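Local atomic coordinates of UDP-D-quinovosamine 4-dehydrogenase (PDB entry 3NKL), a protein that probably acts as an oxidoreductase and lyase on a nucleotide sugar, this chain being a Rossmann-like domain of a longer, probably membrane-bound protein. Residues 93-98 / 115-120. Numbering follows the deposited sequence.
Sequences VEVLTI and KEVSID
Strand 115-116 is the short antiparallel edge strand that closes a Rossmann-like sheet within this chain, pairing with the last parallel strand, 94-97. Thr97 and Lys115 form an antiparallel hydrogen-bonded pair: Thr97 N reaches Lys115 O at 2.8 Å, and Lys115 N returns a nearly straight bond to Thr97 O at 2.9 Å. Leu96 and Glu116 make the following non-hydrogen-bonded pair, where a bent CA-H...O contact brings Leu96 CA within 3.2 Å of Lys115 O. Beyond it Val117 N donates to Val95 O at 3.1 Å, with an angle of 173° at the hydrogen, just before the chain turns off into helix 119-123.

Glu116 is modelled in two conformers; in the one described, its side chain and that of Leu96 run side by side in the same direction on their shared face, with Leu96 CD2 against Glu116 CG at 3.5 Å. The extended Glu116 chain then meets Glu94, whose CG stands anti to the backbone N (chi1 174°). Their carboxylates, with planes 48° apart, bring two acceptors together, Glu94 OE1 and Glu116 OE1, at 3.4 Å. A water donating to both oxygens would probably soften the repulsion, but resting on one conformer, this bridge is doubtful. The other face carries apolar packing: Val95 CG1 touches Val117 CG1 at 3.7 Å, and both methyls of Val117 also touch Val95 O. The Thr97 OG1 hydroxyl donates to Ile98 O, on a lone pair in the carbonyl plane, and is also hydrogen-bonded to Lys81 NZ; its CG2 touches Lys115 O.

Helix 78-89 packs against this valine face, through Leu88 on Val95 and Ile85 on Val117. Strand 68-71 flanks 94-97 across the sheet from 115-116, where backbone hydrogen bonds link Glu94 to Val69 and Leu96 to Val69 and Leu71, while Ser118 OG caps helix 119-123 at Asp121 N.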
ATOM      1  N   VAL B  93      16.330 -16.665   4.812  1.00 14.44           N
ATOM      2  CA  VAL B  93      16.407 -16.010   3.520  1.00 19.35           C
ATOM      3  C   VAL B  93      17.122 -14.687   3.730  1.00 20.99           C
ATOM      4  O   VAL B  93      17.224 -14.209   4.842  1.00 21.39           O
ATOM      5  CB  VAL B  93      15.021 -15.764   2.931  1.00 15.90           C
ATOM      6  CG1 VAL B  93      14.334 -17.124   2.696  1.00 20.38           C
ATOM      7  CG2 VAL B  93      14.148 -14.878   3.871  1.00 16.72           C
ATOM      8  N   GLU B  94      17.659 -14.147   2.653  1.00 15.33           N
ATOM      9  CA  GLU B  94      18.218 -12.818   2.632  1.00 14.21           C
ATOM     10  C   GLU B  94      17.030 -11.880   2.433  1.00 13.87           C
ATOM     11  O   GLU B  94      16.042 -12.241   1.761  1.00 16.58           O
ATOM     12  CB  GLU B  94      19.138 -12.733   1.418  1.00 24.44           C
ATOM     13  CG  GLU B  94      19.684 -11.382   1.157  1.00 42.55           C
ATOM     14  CD  GLU B  94      20.706 -11.398   0.037  1.00 53.29           C
ATOM     15  OE1 GLU B  94      21.729 -10.703   0.184  1.00 52.03           O
ATOM     16  OE2 GLU B  94      20.484 -12.109  -0.973  1.00 58.94           O
ATOM     17  N   VAL B  95      17.088 -10.691   3.019  1.00 13.19           N
ATOM     18  CA  VAL B  95      15.933  -9.779   2.932  1.00 17.08           C
ATOM     19  C   VAL B  95      16.388  -8.439   2.361  1.00 22.09           C
ATOM     20  O   VAL B  95      17.317  -7.821   2.906  1.00 16.62           O
ATOM     21  CB  VAL B  95      15.259  -9.580   4.310  1.00 13.84           C
ATOM     22  CG1 VAL B  95      14.090  -8.612   4.193  1.00 14.24           C
ATOM     23  CG2 VAL B  95      14.772 -10.918   4.874  1.00 15.92           C
ATOM     24  N   LEU B  96      15.762  -8.014   1.257  1.00 15.28           N
ATOM     25  CA  LEU B  96      16.093  -6.737   0.626  1.00 13.01           C
ATOM     26  C   LEU B  96      14.832  -5.908   0.626  1.00 14.56           C
ATOM     27  O   LEU B  96      13.738  -6.454   0.675  1.00 17.18           O
ATOM     28  CB  LEU B  96      16.545  -6.907  -0.825  1.00 14.30           C
ATOM     29  CG  LEU B  96      17.562  -8.010  -1.118  1.00 16.69           C
ATOM     30  CD1 LEU B  96      17.883  -8.060  -2.627  1.00 25.49           C
ATOM     31  CD2 LEU B  96      18.802  -7.718  -0.320  1.00 20.25           C
ATOM     32  N   THR B  97      14.985  -4.588   0.565  1.00 13.32           N
ATOM     33  CA  THR B  97      13.822  -3.700   0.624  1.00 13.86           C
ATOM     34  C   THR B  97      13.892  -2.580  -0.406  1.00 14.10           C
ATOM     35  O   THR B  97      14.978  -2.071  -0.716  1.00 15.06           O
ATOM     36  CB  THR B  97      13.645  -3.054   2.035  1.00 20.09           C
ATOM     37  OG1 THR B  97      12.500  -2.177   2.029  1.00 15.61           O
ATOM     38  CG2 THR B  97      14.872  -2.244   2.428  1.00 14.91           C
ATOM     39  N   ILE B  98      12.732  -2.173  -0.915  1.00 13.68           N
ATOM     40  CA  ILE B  98      12.673  -0.970  -1.749  1.00 15.35           C
ATOM     41  C   ILE B  98      12.819   0.245  -0.819  1.00 14.27           C
ATOM     42  O   ILE B  98      12.773   0.089   0.405  1.00 16.13           O
ATOM     43  CB  ILE B  98      11.348  -0.907  -2.534  1.00 13.59           C
ATOM     44  CG1 ILE B  98      10.163  -0.603  -1.607  1.00 15.96           C
ATOM     45  CG2 ILE B  98      11.110  -2.231  -3.316  1.00 13.30           C
ATOM     46  CD1 ILE B  98       8.848  -0.360  -2.412  1.00 19.31           C
ATOM     47  N   LYS B 115      17.828  -2.511  -1.257  1.00 16.59           N
ATOM     48  CA  LYS B 115      18.893  -2.460  -0.265  1.00 18.95           C
ATOM     49  C   LYS B 115      18.775  -3.616   0.722  1.00 17.17           C
ATOM     50  O   LYS B 115      17.672  -3.964   1.140  1.00 15.89           O
ATOM     51  CB  LYS B 115      18.750  -1.145   0.501  1.00 20.10           C
ATOM     52  CG  LYS B 115      19.802  -0.908   1.569  1.00 21.05           C
ATOM     53  CD  LYS B 115      19.653   0.542   2.028  1.00 34.80           C
ATOM     54  CE  LYS B 115      19.538   0.635   3.516  1.00 45.68           C
ATOM     55  NZ  LYS B 115      20.896   0.552   4.102  1.00 53.59           N
ATOM     56  N   GLU B 116      19.905  -4.196   1.113  0.61 15.84           N
ATOM     57  CA  GLU B 116      19.893  -5.244   2.145  0.61 18.03           C
ATOM     58  C   GLU B 116      19.417  -4.629   3.469  0.61 22.06           C
ATOM     59  O   GLU B 116      19.856  -3.540   3.824  0.61 22.66           O
ATOM     60  CB  GLU B 116      21.288  -5.885   2.271  0.61 24.66           C
ATOM     61  CG  GLU B 116      21.796  -6.457   0.941  0.61 21.51           C
ATOM     62  CD  GLU B 116      23.202  -7.066   0.988  0.61 35.41           C
ATOM     63  OE1 GLU B 116      23.536  -7.806   0.032  0.61 37.63           O
ATOM     64  OE2 GLU B 116      23.972  -6.804   1.943  0.61 27.95           O
ATOM     65  N   VAL B 117      18.499  -5.283   4.186  1.00 16.46           N
ATOM     66  CA  VAL B 117      18.062  -4.727   5.472  1.00 21.28           C
ATOM     67  C   VAL B 117      19.226  -4.698   6.472  1.00 27.09           C
ATOM     68  O   VAL B 117      20.169  -5.481   6.346  1.00 22.55           O
ATOM     69  CB  VAL B 117      16.846  -5.455   6.081  1.00 24.63           C
ATOM     70  CG1 VAL B 117      15.665  -5.389   5.107  1.00 25.78           C
ATOM     71  CG2 VAL B 117      17.201  -6.879   6.449  1.00 28.19           C
ATOM     72  N   SER B 118      19.190  -3.800   7.455  1.00 25.01           N
ATOM     73  CA  SER B 118      20.312  -3.769   8.413  1.00 25.54           C
ATOM     74  C   SER B 118      20.376  -5.062   9.216  1.00 30.70           C
ATOM     75  O   SER B 118      19.350  -5.714   9.447  1.00 28.30           O
ATOM     76  CB  SER B 118      20.234  -2.560   9.355  1.00 34.87           C
ATOM     77  OG  SER B 118      19.104  -2.640  10.210  1.00 32.74           O
ATOM     78  N   ILE B 119      21.587  -5.434   9.626  1.00 30.96           N
ATOM     79  CA  ILE B 119      21.786  -6.568  10.514  1.00 30.95           C
ATOM     80  C   ILE B 119      21.077  -6.335  11.855  1.00 32.31           C
ATOM     81  O   ILE B 119      20.587  -7.278  12.472  1.00 27.83           O
ATOM     82  CB  ILE B 119      23.274  -6.807  10.778  1.00 35.31           C
ATOM     83  CG1 ILE B 119      23.468  -8.095  11.567  1.00 34.44           C
ATOM     84  CG2 ILE B 119      23.893  -5.614  11.520  1.00 46.53           C
ATOM     85  CD1 ILE B 119      23.382  -9.321  10.711  1.00 45.39           C
ATOM     86  N   ASP B 120      21.033  -5.081  12.300  1.00 27.74           N
ATOM     87  CA  ASP B 120      20.279  -4.728  13.497  1.00 33.80           C
ATOM     88  C   ASP B 120      18.814  -5.124  13.342  1.00 32.90           C
ATOM     89  O   ASP B 120      18.240  -5.762  14.227  1.00 33.88           O
ATOM     90  CB  ASP B 120      20.370  -3.229  13.778  1.00 42.91           C
ATOM     91  CG  ASP B 120      21.704  -2.830  14.386  1.00 58.97           C
ATOM     92  OD1 ASP B 120      22.386  -3.699  14.973  1.00 52.07           O
ATOM     93  OD2 ASP B 120      22.065  -1.639  14.280  1.00 75.09           O
TER
HETATM   94  O   HOH W   1      22.398  -9.385  -2.020  1.00 49.92           O